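Local coordinates for FAD:protein FMN transferase (Vibrio cholerae, PDB 6NXI), which probably transfers the FMN moiety of FAD onto a threonine hydroxyl of a target flavoprotein, using magnesium or manganese as cofactor, at residues Thr17-Lys22 with Thr37-Leu42; Glu92-Val97 with Met276-Glu281; Asn176-Ile181 with Ile185-Leu190. All coordinates share one frame; numbering follows the deposited sequence.

Contact 1: Thr17-Lys22 with Thr37-Leu42; sequences TTYNIK and TEIDRL
Two groups of the helix grip the phenol oxygen of Y19. Its OH gives a hydrogen bond of 2.6 Å to OD1 of D40, and NE2 of Q36, one turn earlier, hydrogen-bonds to that phenol oxygen. The carboxylate is met on its syn side, with the phenol 29° out of the carboxylate plane, and ring and carboxylate planes stand 59° apart. OD1 sits at the ring edge, near the ring plane. A tyrosine suits this buried place because its ring spans the gap from strand to helix and still brings a polar atom to the aspartate; CG, set between the backbone N and carbonyl carbon, aims it there.

Deeper in the interface, I21 and I39 meet tip to tip, CD1 of I21 lying 3.7 Å from CG2 of I39. That same CG2 comes within 4.3 Å of CZ of Y19, so one methyl serves both strand residues. V165 and L169 of helix 157-171 also pack on I21, and L10 of strand 7-14 touches I39. The axes of 17-22 and 37-42 come within 11.7 Å, at 141°: an amphipathic helix laid against a face of an antiparallel sheet, the layered alpha/beta packing of this ApbE-family protein.

Contact 2: Glu92-Val97 with Met276-Glu281; sequences EGALDV and MVMGEE. With FAD (flavin-adenine dinucleotide), chain B.
M278, near the end of helix 265-278, reaches across to the loop that follows helix 75-90; the two segments contribute A94-V97 and V277 to the adenine end of the FAD pocket. With CG anti to its carbonyl carbon (chi1 -68°), the side chain leaves CB and at once lays CG against the methyl of A94, CG to CB 3.6 Å. Rotation about the CG-SD bond (chi3 87°) turns CE toward E92, whose side chain it crosses at about a right angle; CE lies 3.4 Å from OE1 of E92. An unbranched, flexible methionine can lie on the A94 methyl with CG and pack CE against the E92 side chain. The charge of E92 is met by R282, which forms a salt bridge to OE2.

On the backbone, E92 has positive phi and is the C-prime residue of a Schellman motif that ends helix 75-90; G93, also with positive phi, continues the turn where a side chain would strike the preceding carbonyl. The small A94 then fits closely against the helix, its CB also 3.7 Å from CG1 of V277.

The loop backbone next to this packing lies beside the adenine, whose hydrogen bonds to these segments are all with main-chain atoms, while L95 and V277 add apolar contacts. N of D96 donates to N1A of FAD at 3.0 Å, and the N6A amino group donates to O of A94 at 3.1 Å, almost straight at 170°, while CG2 of V277 lies 3.9 Å from that same N6A.

Contact 3: Asn176-Ile181 with Ile185-Leu190; sequences NYMVEI and IRLKGL
Y177 has CG between its backbone N and carbonyl carbon (chi1 59°), while K188 carries CG anti to the backbone N (chi1 -163°); together these settings swing the phenol ring over the lysine's first carbon. CB of K188 sits above one ring face, 3.7 Å from the centroid and displaced toward the rim, a CH-pi contact, and CD continues past CE2. The aliphatic part of a lysine suits an aromatic face, while its amine runs on to a salt bridge with E175.

The backbones form an antiparallel beta hairpin. Y177 and K188 are a hydrogen-bonded pair, as are V179 and R186, where N of V179 reaches O of R186 at 2.8 Å and nearly straight. M178-L187 lies between them and E180-I185 beyond, nearer the turn; both are non-hydrogen-bonded pairs. On their face of the sheet, M178 and L187 run side by side in the same direction, with CG of M178 3.6 Å from CD2 of L187, and CG of E180 rests on CG1 of I185 before its carboxylate turns off to N of G183 and ND2 of N20.

At the open end, OD1 of N176 accepts N of L190 at 2.9 Å on a lone pair in the carbonyl plane. CA of G189 is 3.5 Å from that oxygen; its positive phi and the closeness of OD1, where a CB would point, suit a glycine.

Helix 157-171 covers the face bearing Y177, V179, R186 and K188, receiving the phenol at Q170 and the guanidinium at D163, while strands 17-24 and 220-225 flank the hairpin in the sheet.

From the N terminus, contact 1 comes first: strand 17-24 runs into a short connection, and helix 32-50 folds back on it, closing a local loop. Contact 2 opens later, after helix 75-90, and is closed only by the end of helix 265-278, so it spans much of the chain. Contact 3, a tight hairpin, is nested inside that long loop. Contacts 1 and 3 share the large antiparallel sheet, where strands 17-24 and 177-181 are neighbours joined by backbone hydrogen bonds such as N of N20 to O of E180. Contact 2 lies on the opposite side of the chain's centre from contacts 1 and 3, its nearest atoms about 17 Å from contact 1 and about 15 Å from contact 3.

Contact 1: Thr17-Lys22 with Thr37-Leu42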
loop_
_atom_site.group_PDB
_atom_site.type_symbol
_atom_site.label_atom_id
_atom_site.label_comp_id
_atom_site.label_asym_id
_atom_site.label_seq_id
_atom_site.Cartn_x
_atom_site.Cartn_y
_atom_site.Cartn_z
ATOM N N THR A 17 4.281 -4.753 -11.229
ATOM C CA THR A 17 3.859 -6.079 -10.694
ATOM C C THR A 17 2.783 -6.641 -11.639
ATOM O O THR A 17 2.714 -6.224 -12.809
ATOM C CB THR A 17 3.495 -6.010 -9.196
ATOM O OG1 THR A 17 3.147 -7.295 -8.622
ATOM C CG2 THR A 17 2.395 -5.023 -8.867
ATOM N N THR A 18 1.907 -7.460 -11.078
ATOM C CA THR A 18 0.792 -8.078 -11.827
ATOM C C THR A 18 -0.466 -7.947 -10.985
ATOM O O THR A 18 -0.443 -7.869 -9.722
ATOM C CB THR A 18 1.034 -9.557 -12.184
ATOM O OG1 THR A 18 1.121 -10.189 -10.909
ATOM C CG2 THR A 18 2.233 -9.761 -13.081
ATOM N N TYR A 19 -1.581 -7.840 -11.687
ATOM C CA TYR A 19 -2.905 -7.947 -11.061
ATOM C C TYR A 19 -3.526 -9.311 -11.394
ATOM O O TYR A 19 -3.210 -9.959 -12.411
ATOM C CB TYR A 19 -3.841 -6.831 -11.515
ATOM C CG TYR A 19 -4.270 -6.846 -12.958
ATOM C CD1 TYR A 19 -3.677 -6.015 -13.893
ATOM C CD2 TYR A 19 -5.350 -7.615 -13.372
ATOM C CE1 TYR A 19 -4.100 -6.006 -15.214
ATOM C CE2 TYR A 19 -5.756 -7.644 -14.690
ATOM C CZ TYR A 19 -5.121 -6.835 -15.618
ATOM O OH TYR A 19 -5.554 -6.818 -16.918
ATOM N N ASN A 20 -4.413 -9.710 -10.509
ATOM C CA ASN A 20 -5.209 -10.946 -10.621
ATOM C C ASN A 20 -6.614 -10.599 -10.176
ATOM O O ASN A 20 -6.805 -10.187 -9.048
ATOM C CB ASN A 20 -4.655 -12.099 -9.823
ATOM C CG ASN A 20 -3.364 -12.611 -10.394
ATOM O OD1 ASN A 20 -3.340 -13.240 -11.461
ATOM N ND2 ASN A 20 -2.287 -12.349 -9.656
ATOM N N ILE A 21 -7.560 -10.720 -11.082
ATOM C CA ILE A 21 -8.967 -10.427 -10.765
ATOM C C ILE A 21 -9.729 -11.731 -10.984
ATOM O O ILE A 21 -9.595 -12.319 -12.061
ATOM C CB ILE A 21 -9.460 -9.252 -11.593
ATOM C CG1 ILE A 21 -8.665 -8.003 -11.178
ATOM C CG2 ILE A 21 -10.981 -9.102 -11.448
ATOM C CD1 ILE A 21 -8.654 -6.945 -12.188
ATOM N N LYS A 22 -10.494 -12.157 -10.008
ATOM C CA LYS A 22 -11.387 -13.328 -10.132
ATOM C C LYS A 22 -12.808 -12.866 -9.875
ATOM O O LYS A 22 -13.042 -12.089 -8.933
ATOM C CB LYS A 22 -11.016 -14.462 -9.174
ATOM C CG LYS A 22 -9.674 -15.084 -9.485
ATOM C CD LYS A 22 -9.299 -16.177 -8.455
ATOM C CE LYS A 22 -8.003 -16.872 -8.826
ATOM N NZ LYS A 22 -7.686 -18.051 -7.985
ATOM N N THR A 37 -10.458 -4.879 -20.815
ATOM C CA THR A 37 -10.067 -3.672 -21.573
ATOM C C THR A 37 -10.243 -2.431 -20.688
ATOM O O THR A 37 -9.347 -1.564 -20.663
ATOM C CB THR A 37 -10.861 -3.587 -22.881
ATOM O OG1 THR A 37 -10.513 -4.656 -23.769
ATOM C CG2 THR A 37 -10.557 -2.277 -23.571
ATOM N N GLU A 38 -11.342 -2.322 -19.966
ATOM C CA GLU A 38 -11.578 -1.134 -19.119
ATOM C C GLU A 38 -10.691 -1.209 -17.880
ATOM O O GLU A 38 -10.182 -0.197 -17.441
ATOM C CB GLU A 38 -13.044 -1.013 -18.757
ATOM C CG GLU A 38 -13.333 0.252 -17.983
ATOM C CD GLU A 38 -12.961 1.574 -18.620
ATOM O OE1 GLU A 38 -12.597 1.641 -19.830
ATOM O OE2 GLU A 38 -13.031 2.563 -17.896
ATOM N N ILE A 39 -10.519 -2.405 -17.325
ATOM C CA ILE A 39 -9.635 -2.550 -16.145
ATOM C C ILE A 39 -8.235 -2.080 -16.524
ATOM O O ILE A 39 -7.616 -1.338 -15.766
ATOM C CB ILE A 39 -9.637 -4.010 -15.657
ATOM C CG1 ILE A 39 -10.987 -4.304 -15.005
ATOM C CG2 ILE A 39 -8.448 -4.245 -14.729
ATOM C CD1 ILE A 39 -11.235 -5.788 -14.846
ATOM N N ASP A 40 -7.715 -2.508 -17.665
ATOM C CA ASP A 40 -6.381 -2.050 -18.121
ATOM C C ASP A 40 -6.371 -0.521 -18.274
ATOM O O ASP A 40 -5.381 0.092 -17.907
ATOM C CB ASP A 40 -5.934 -2.801 -19.365
ATOM C CG ASP A 40 -5.540 -4.233 -19.050
ATOM O OD1 ASP A 40 -5.103 -4.469 -17.904
ATOM O OD2 ASP A 40 -5.643 -5.073 -19.961
ATOM N N ARG A 41 -7.410 0.086 -18.830
ATOM C CA ARG A 41 -7.452 1.566 -19.009
ATOM C C ARG A 41 -7.421 2.262 -17.639
ATOM O O ARG A 41 -6.700 3.336 -17.481
ATOM C CB ARG A 41 -8.702 1.954 -19.803
ATOM C CG ARG A 41 -8.680 3.393 -20.309
ATOM C CD ARG A 41 -10.043 3.913 -20.721
ATOM N NE ARG A 41 -10.919 4.060 -19.574
ATOM C CZ ARG A 41 -10.856 5.036 -18.679
ATOM N NH1 ARG A 41 -10.031 6.054 -18.850
ATOM N NH2 ARG A 41 -11.674 5.021 -17.646
ATOM N N LEU A 42 -8.192 1.744 -16.670
ATOM C CA LEU A 42 -8.297 2.377 -15.332
ATOM C C LEU A 42 -6.917 2.278 -14.688
ATOM O O LEU A 42 -6.527 3.224 -14.044
ATOM C CB LEU A 42 -9.404 1.707 -14.519
ATOM C CG LEU A 42 -10.824 2.034 -14.973
ATOM C CD1 LEU A 42 -11.804 1.043 -14.390
ATOM C CD2 LEU A 42 -11.211 3.445 -14.563
#

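Contact 2: Glu92-Val97 with Met276-Glu281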
loop_
_atom_site.group_PDB
_atom_site.type_symbol
_atom_site.label_atom_id
_atom_site.label_comp_id
_atom_site.label_asym_id
_atom_site.label_seq_id
_atom_site.Cartn_x
_atom_site.Cartn_y
_atom_site.Cartn_z
ATOM N N GLU A 92 1.109 9.216 13.592
ATOM C CA GLU A 92 2.099 10.023 14.359
ATOM C C GLU A 92 3.331 10.282 13.465
ATOM O O GLU A 92 4.451 10.270 14.003
ATOM C CB GLU A 92 2.454 9.307 15.683
ATOM C CG GLU A 92 1.257 9.048 16.626
ATOM C CD GLU A 92 1.491 8.132 17.844
ATOM O OE1 GLU A 92 2.654 7.659 18.063
ATOM O OE2 GLU A 92 0.500 7.832 18.564
ATOM N N GLY A 93 3.155 10.474 12.146
ATOM C CA GLY A 93 4.259 10.842 11.224
ATOM C C GLY A 93 4.945 9.656 10.554
ATOM O O GLY A 93 5.853 9.886 9.713
ATOM N N ALA A 94 4.592 8.442 10.945
ATOM C CA ALA A 94 5.255 7.208 10.453
ATOM C C ALA A 94 5.042 7.044 8.935
ATOM O O ALA A 94 5.982 6.700 8.230
ATOM C CB ALA A 94 4.742 6.015 11.222
ATOM N N LEU A 95 3.805 7.168 8.460
ATOM C CA LEU A 95 3.537 7.126 7.016
ATOM C C LEU A 95 3.761 8.512 6.460
ATOM O O LEU A 95 3.015 9.442 6.829
ATOM C CB LEU A 95 2.115 6.671 6.718
ATOM C CG LEU A 95 1.927 6.285 5.258
ATOM C CD1 LEU A 95 2.519 4.903 4.999
ATOM C CD2 LEU A 95 0.458 6.324 4.826
ATOM N N ASP A 96 4.791 8.680 5.650
ATOM C CA ASP A 96 5.153 10.025 5.141
ATOM C C ASP A 96 5.523 9.877 3.677
ATOM O O ASP A 96 6.614 9.526 3.386
ATOM C CB ASP A 96 6.245 10.681 5.992
ATOM C CG ASP A 96 6.462 12.150 5.611
ATOM O OD1 ASP A 96 6.090 12.529 4.474
ATOM O OD2 ASP A 96 6.996 12.905 6.474
ATOM N N VAL A 97 4.602 10.171 2.776
ATOM C CA VAL A 97 4.834 10.027 1.315
ATOM C C VAL A 97 5.895 11.023 0.818
ATOM O O VAL A 97 6.307 10.876 -0.338
ATOM C CB VAL A 97 3.512 10.130 0.548
ATOM C CG1 VAL A 97 2.640 8.934 0.884
ATOM C CG2 VAL A 97 2.809 11.469 0.785
ATOM N N MET A 276 3.493 -0.589 10.592
ATOM C CA MET A 276 4.808 -1.297 10.598
ATOM C C MET A 276 5.936 -0.361 11.079
ATOM O O MET A 276 6.744 -0.760 11.933
ATOM C CB MET A 276 5.119 -1.867 9.224
ATOM C CG MET A 276 6.417 -2.611 9.185
ATOM S SD MET A 276 6.218 -4.017 8.030
ATOM C CE MET A 276 7.901 -4.612 8.165
ATOM N N VAL A 277 5.976 0.865 10.578
ATOM C CA VAL A 277 7.013 1.870 10.919
ATOM C C VAL A 277 6.833 2.273 12.391
ATOM O O VAL A 277 7.858 2.510 13.091
ATOM C CB VAL A 277 6.986 3.084 9.971
ATOM C CG1 VAL A 277 7.894 4.188 10.455
ATOM C CG2 VAL A 277 7.300 2.705 8.522
ATOM N N MET A 278 5.589 2.329 12.886
ATOM C CA MET A 278 5.324 2.725 14.308
ATOM C C MET A 278 5.881 1.679 15.273
ATOM O O MET A 278 6.339 2.073 16.379
ATOM C CB MET A 278 3.824 2.899 14.572
ATOM C CG MET A 278 3.227 4.068 13.863
ATOM S SD MET A 278 1.483 4.290 14.371
ATOM C CE MET A 278 1.696 5.317 15.815
ATOM N N GLY A 279 5.887 0.407 14.864
ATOM C CA GLY A 279 6.254 -0.698 15.741
ATOM C C GLY A 279 5.052 -1.226 16.487
ATOM O O GLY A 279 3.954 -0.617 16.406
ATOM N N GLU A 280 5.209 -2.375 17.132
ATOM C CA GLU A 280 4.037 -3.115 17.662
ATOM C C GLU A 280 3.411 -2.315 18.817
ATOM O O GLU A 280 2.159 -2.272 18.882
ATOM C CB GLU A 280 4.370 -4.564 17.977
ATOM C CG GLU A 280 5.361 -4.774 19.095
ATOM C CD GLU A 280 6.851 -4.663 18.777
ATOM O OE1 GLU A 280 7.221 -4.171 17.680
ATOM O OE2 GLU A 280 7.654 -5.025 19.684
ATOM N N GLU A 281 4.192 -1.651 19.663
ATOM C CA GLU A 281 3.590 -0.972 20.853
ATOM C C GLU A 281 2.697 0.190 20.399
ATOM O O GLU A 281 1.504 0.188 20.739
ATOM C CB GLU A 281 4.658 -0.456 21.799
ATOM C CG GLU A 281 4.052 0.278 22.987
ATOM C CD GLU A 281 5.101 0.678 24.001
ATOM O OE1 GLU A 281 6.036 -0.111 24.179
ATOM O OE2 GLU A 281 5.025 1.809 24.524
HETATM P PA FAD B . 4.304 -0.926 1.005
HETATM O O1A FAD B . 4.831 -1.666 2.182
HETATM O O2A FAD B . 2.845 -0.824 0.795
HETATM O O5B FAD B . 4.914 0.550 0.971
HETATM C C5B FAD B . 6.355 0.608 0.801
HETATM C C4B FAD B . 6.739 1.611 -0.260
HETATM O O4B FAD B . 6.308 2.953 0.077
HETATM C C3B FAD B . 8.253 1.690 -0.444
HETATM O O3B FAD B . 8.663 0.792 -1.476
HETATM C C2B FAD B . 8.486 3.168 -0.780
HETATM O O2B FAD B . 8.255 3.421 -2.148
HETATM C C1B FAD B . 7.415 3.851 0.060
HETATM N N9A FAD B . 7.761 4.146 1.434
HETATM C C8A FAD B . 8.815 3.634 2.204
HETATM N N7A FAD B . 8.737 4.026 3.453
HETATM C C5A FAD B . 7.642 4.864 3.528
HETATM C C6A FAD B . 7.091 5.598 4.589
HETATM N N6A FAD B . 7.544 5.558 5.855
HETATM N N1A FAD B . 5.963 6.286 4.320
HETATM C C2A FAD B . 5.500 6.309 3.055
HETATM N N3A FAD B . 5.935 5.650 1.973
HETATM C C4A FAD B . 7.034 4.942 2.287
HETATM N N1 FAD B . 7.824 -0.361 -9.520
HETATM C C2 FAD B . 8.630 -0.489 -10.630
HETATM O O2 FAD B . 9.681 -1.166 -10.567
HETATM N N3 FAD B . 8.305 0.076 -11.821
HETATM C C4 FAD B . 7.172 0.828 -11.990
HETATM O O4 FAD B . 6.923 1.351 -13.068
HETATM C C4X FAD B . 6.317 1.007 -10.852
HETATM N N5 FAD B . 5.227 1.736 -10.979
HETATM C C5X FAD B . 4.427 1.902 -9.873
HETATM C C6 FAD B . 3.269 2.699 -9.979
HETATM C C7 FAD B . 2.410 2.915 -8.922
HETATM C C7M FAD B . 1.183 3.778 -9.110
HETATM C C8 FAD B . 2.700 2.293 -7.685
HETATM C C8M FAD B . 1.815 2.495 -6.482
HETATM C C9 FAD B . 3.848 1.504 -7.563
HETATM C C9A FAD B . 4.721 1.283 -8.638
HETATM N N10 FAD B . 5.891 0.521 -8.543
HETATM C C10 FAD B . 6.724 0.354 -9.635
HETATM C "C1'" FAD B . 6.204 -0.198 -7.289
HETATM C "C2'" FAD B . 6.760 0.654 -6.206
HETATM O "O2'" FAD B . 8.020 1.194 -6.591
HETATM C "C3'" FAD B . 6.952 -0.201 -4.941
HETATM O "O3'" FAD B . 7.889 -1.238 -5.130
HETATM C "C4'" FAD B . 5.695 -0.905 -4.465
HETATM O "O4'" FAD B . 4.586 -0.034 -4.621
HETATM C "C5'" FAD B . 5.844 -1.424 -3.048
HETATM O "O5'" FAD B . 4.545 -1.888 -2.605
HETATM P P FAD B . 4.443 -2.744 -1.278
HETATM O O1P FAD B . 5.470 -3.782 -1.225
HETATM O O2P FAD B . 2.958 -3.025 -1.203
HETATM O O3P FAD B . 4.912 -1.614 -0.265
#

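Contact 3: Asn176-Ile181 with Ile185-Leu190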
loop_
_atom_site.group_PDB
_atom_site.type_symbol
_atom_site.label_atom_id
_atom_site.label_comp_id
_atom_site.label_asym_id
_atom_site.label_seq_id
_atom_site.Cartn_x
_atom_site.Cartn_y
_atom_site.Cartn_z
ATOM N N ASN A 176 -19.608 -10.598 -6.948
ATOM C CA ASN A 176 -18.743 -11.654 -6.367
ATOM C C ASN A 176 -17.363 -11.552 -7.016
ATOM O O ASN A 176 -17.174 -11.962 -8.170
ATOM C CB ASN A 176 -19.342 -13.034 -6.552
ATOM C CG ASN A 176 -20.749 -13.094 -6.019
ATOM O OD1 ASN A 176 -20.948 -13.255 -4.825
ATOM N ND2 ASN A 176 -21.738 -12.940 -6.895
ATOM N N TYR A 177 -16.377 -11.034 -6.293
ATOM C CA TYR A 177 -15.050 -10.839 -6.907
ATOM C C TYR A 177 -13.952 -10.838 -5.850
ATOM O O TYR A 177 -14.182 -10.492 -4.675
ATOM C CB TYR A 177 -14.985 -9.531 -7.697
ATOM C CG TYR A 177 -15.265 -8.255 -6.925
ATOM C CD1 TYR A 177 -14.310 -7.693 -6.102
ATOM C CD2 TYR A 177 -16.483 -7.601 -7.011
ATOM C CE1 TYR A 177 -14.562 -6.564 -5.344
ATOM C CE2 TYR A 177 -16.728 -6.431 -6.303
ATOM C CZ TYR A 177 -15.774 -5.939 -5.432
ATOM O OH TYR A 177 -15.958 -4.804 -4.684
ATOM N N MET A 178 -12.763 -11.019 -6.387
ATOM C CA MET A 178 -11.474 -10.781 -5.669
ATOM C C MET A 178 -10.618 -9.954 -6.604
ATOM O O MET A 178 -10.403 -10.397 -7.746
ATOM C CB MET A 178 -10.718 -12.058 -5.337
ATOM C CG MET A 178 -9.289 -11.752 -4.892
ATOM S SD MET A 178 -8.304 -13.254 -4.768
ATOM C CE MET A 178 -9.193 -14.012 -3.419
ATOM N N VAL A 179 -10.223 -8.739 -6.189
ATOM C CA VAL A 179 -9.273 -7.899 -6.938
ATOM C C VAL A 179 -7.947 -7.933 -6.182
ATOM O O VAL A 179 -7.984 -7.588 -4.994
ATOM C CB VAL A 179 -9.795 -6.467 -7.040
ATOM C CG1 VAL A 179 -8.776 -5.574 -7.676
ATOM C CG2 VAL A 179 -11.139 -6.442 -7.781
ATOM N N GLU A 180 -6.851 -8.320 -6.822
ATOM C CA GLU A 180 -5.524 -8.389 -6.158
ATOM C C GLU A 180 -4.487 -7.701 -7.059
ATOM O O GLU A 180 -4.419 -8.013 -8.256
ATOM C CB GLU A 180 -5.183 -9.849 -5.862
ATOM C CG GLU A 180 -3.803 -10.030 -5.228
ATOM C CD GLU A 180 -2.722 -10.389 -6.210
ATOM O OE1 GLU A 180 -2.880 -11.424 -6.916
ATOM O OE2 GLU A 180 -1.776 -9.611 -6.364
ATOM N N ILE A 181 -3.799 -6.696 -6.534
ATOM C CA ILE A 181 -2.658 -6.051 -7.238
ATOM C C ILE A 181 -1.436 -6.068 -6.335
ATOM O O ILE A 181 -1.480 -5.517 -5.258
ATOM C CB ILE A 181 -3.012 -4.618 -7.629
ATOM C CG1 ILE A 181 -4.302 -4.532 -8.446
ATOM C CG2 ILE A 181 -1.859 -3.997 -8.365
ATOM C CD1 ILE A 181 -4.705 -3.076 -8.756
ATOM N N ILE A 185 -5.468 -6.627 -1.669
ATOM C CA ILE A 185 -6.698 -7.350 -2.057
ATOM C C ILE A 185 -7.953 -6.592 -1.661
ATOM O O ILE A 185 -8.054 -6.001 -0.586
ATOM C CB ILE A 185 -6.665 -8.751 -1.437
ATOM C CG1 ILE A 185 -5.458 -9.536 -1.921
ATOM C CG2 ILE A 185 -7.986 -9.447 -1.705
ATOM C CD1 ILE A 185 -5.257 -10.832 -1.145
ATOM N N ARG A 186 -8.970 -6.720 -2.486
ATOM C CA ARG A 186 -10.326 -6.355 -2.057
ATOM C C ARG A 186 -11.310 -7.429 -2.516
ATOM O O ARG A 186 -11.204 -7.863 -3.677
ATOM C CB ARG A 186 -10.730 -4.990 -2.592
ATOM C CG ARG A 186 -12.083 -4.564 -2.074
ATOM C CD ARG A 186 -12.212 -3.050 -2.142
ATOM N NE ARG A 186 -13.614 -2.718 -2.161
ATOM C CZ ARG A 186 -14.093 -1.526 -2.459
ATOM N NH1 ARG A 186 -13.272 -0.545 -2.812
ATOM N NH2 ARG A 186 -15.416 -1.352 -2.435
ATOM N N LEU A 187 -12.212 -7.812 -1.622
ATOM C CA LEU A 187 -13.136 -8.948 -1.830
ATOM C C LEU A 187 -14.582 -8.505 -1.713
ATOM O O LEU A 187 -14.896 -7.614 -0.899
ATOM C CB LEU A 187 -12.914 -9.968 -0.718
ATOM C CG LEU A 187 -11.507 -10.460 -0.474
ATOM C CD1 LEU A 187 -11.472 -11.371 0.744
ATOM C CD2 LEU A 187 -10.987 -11.150 -1.744
ATOM N N LYS A 188 -15.444 -9.136 -2.467
ATOM C CA LYS A 188 -16.893 -8.977 -2.264
ATOM C C LYS A 188 -17.602 -10.296 -2.570
ATOM O O LYS A 188 -17.250 -10.942 -3.557
ATOM C CB LYS A 188 -17.483 -7.859 -3.114
ATOM C CG LYS A 188 -18.851 -7.428 -2.598
ATOM C CD LYS A 188 -19.442 -6.399 -3.489
ATOM C CE LYS A 188 -20.591 -5.676 -2.846
ATOM N NZ LYS A 188 -21.851 -6.307 -3.275
ATOM N N GLY A 189 -18.570 -10.675 -1.733
ATOM C CA GLY A 189 -19.478 -11.790 -2.028
ATOM C C GLY A 189 -18.801 -13.116 -1.860
ATOM O O GLY A 189 -18.028 -13.270 -0.889
ATOM N N LEU A 190 -19.036 -14.035 -2.782
ATOM C CA LEU A 190 -18.745 -15.469 -2.614
ATOM C C LEU A 190 -17.895 -15.984 -3.777
ATOM O O LEU A 190 -18.034 -15.507 -4.921
ATOM C CB LEU A 190 -20.063 -16.230 -2.548
ATOM C CG LEU A 190 -21.030 -15.803 -1.448
ATOM C CD1 LEU A 190 -22.348 -16.483 -1.665
ATOM C CD2 LEU A 190 -20.469 -16.061 -0.058
#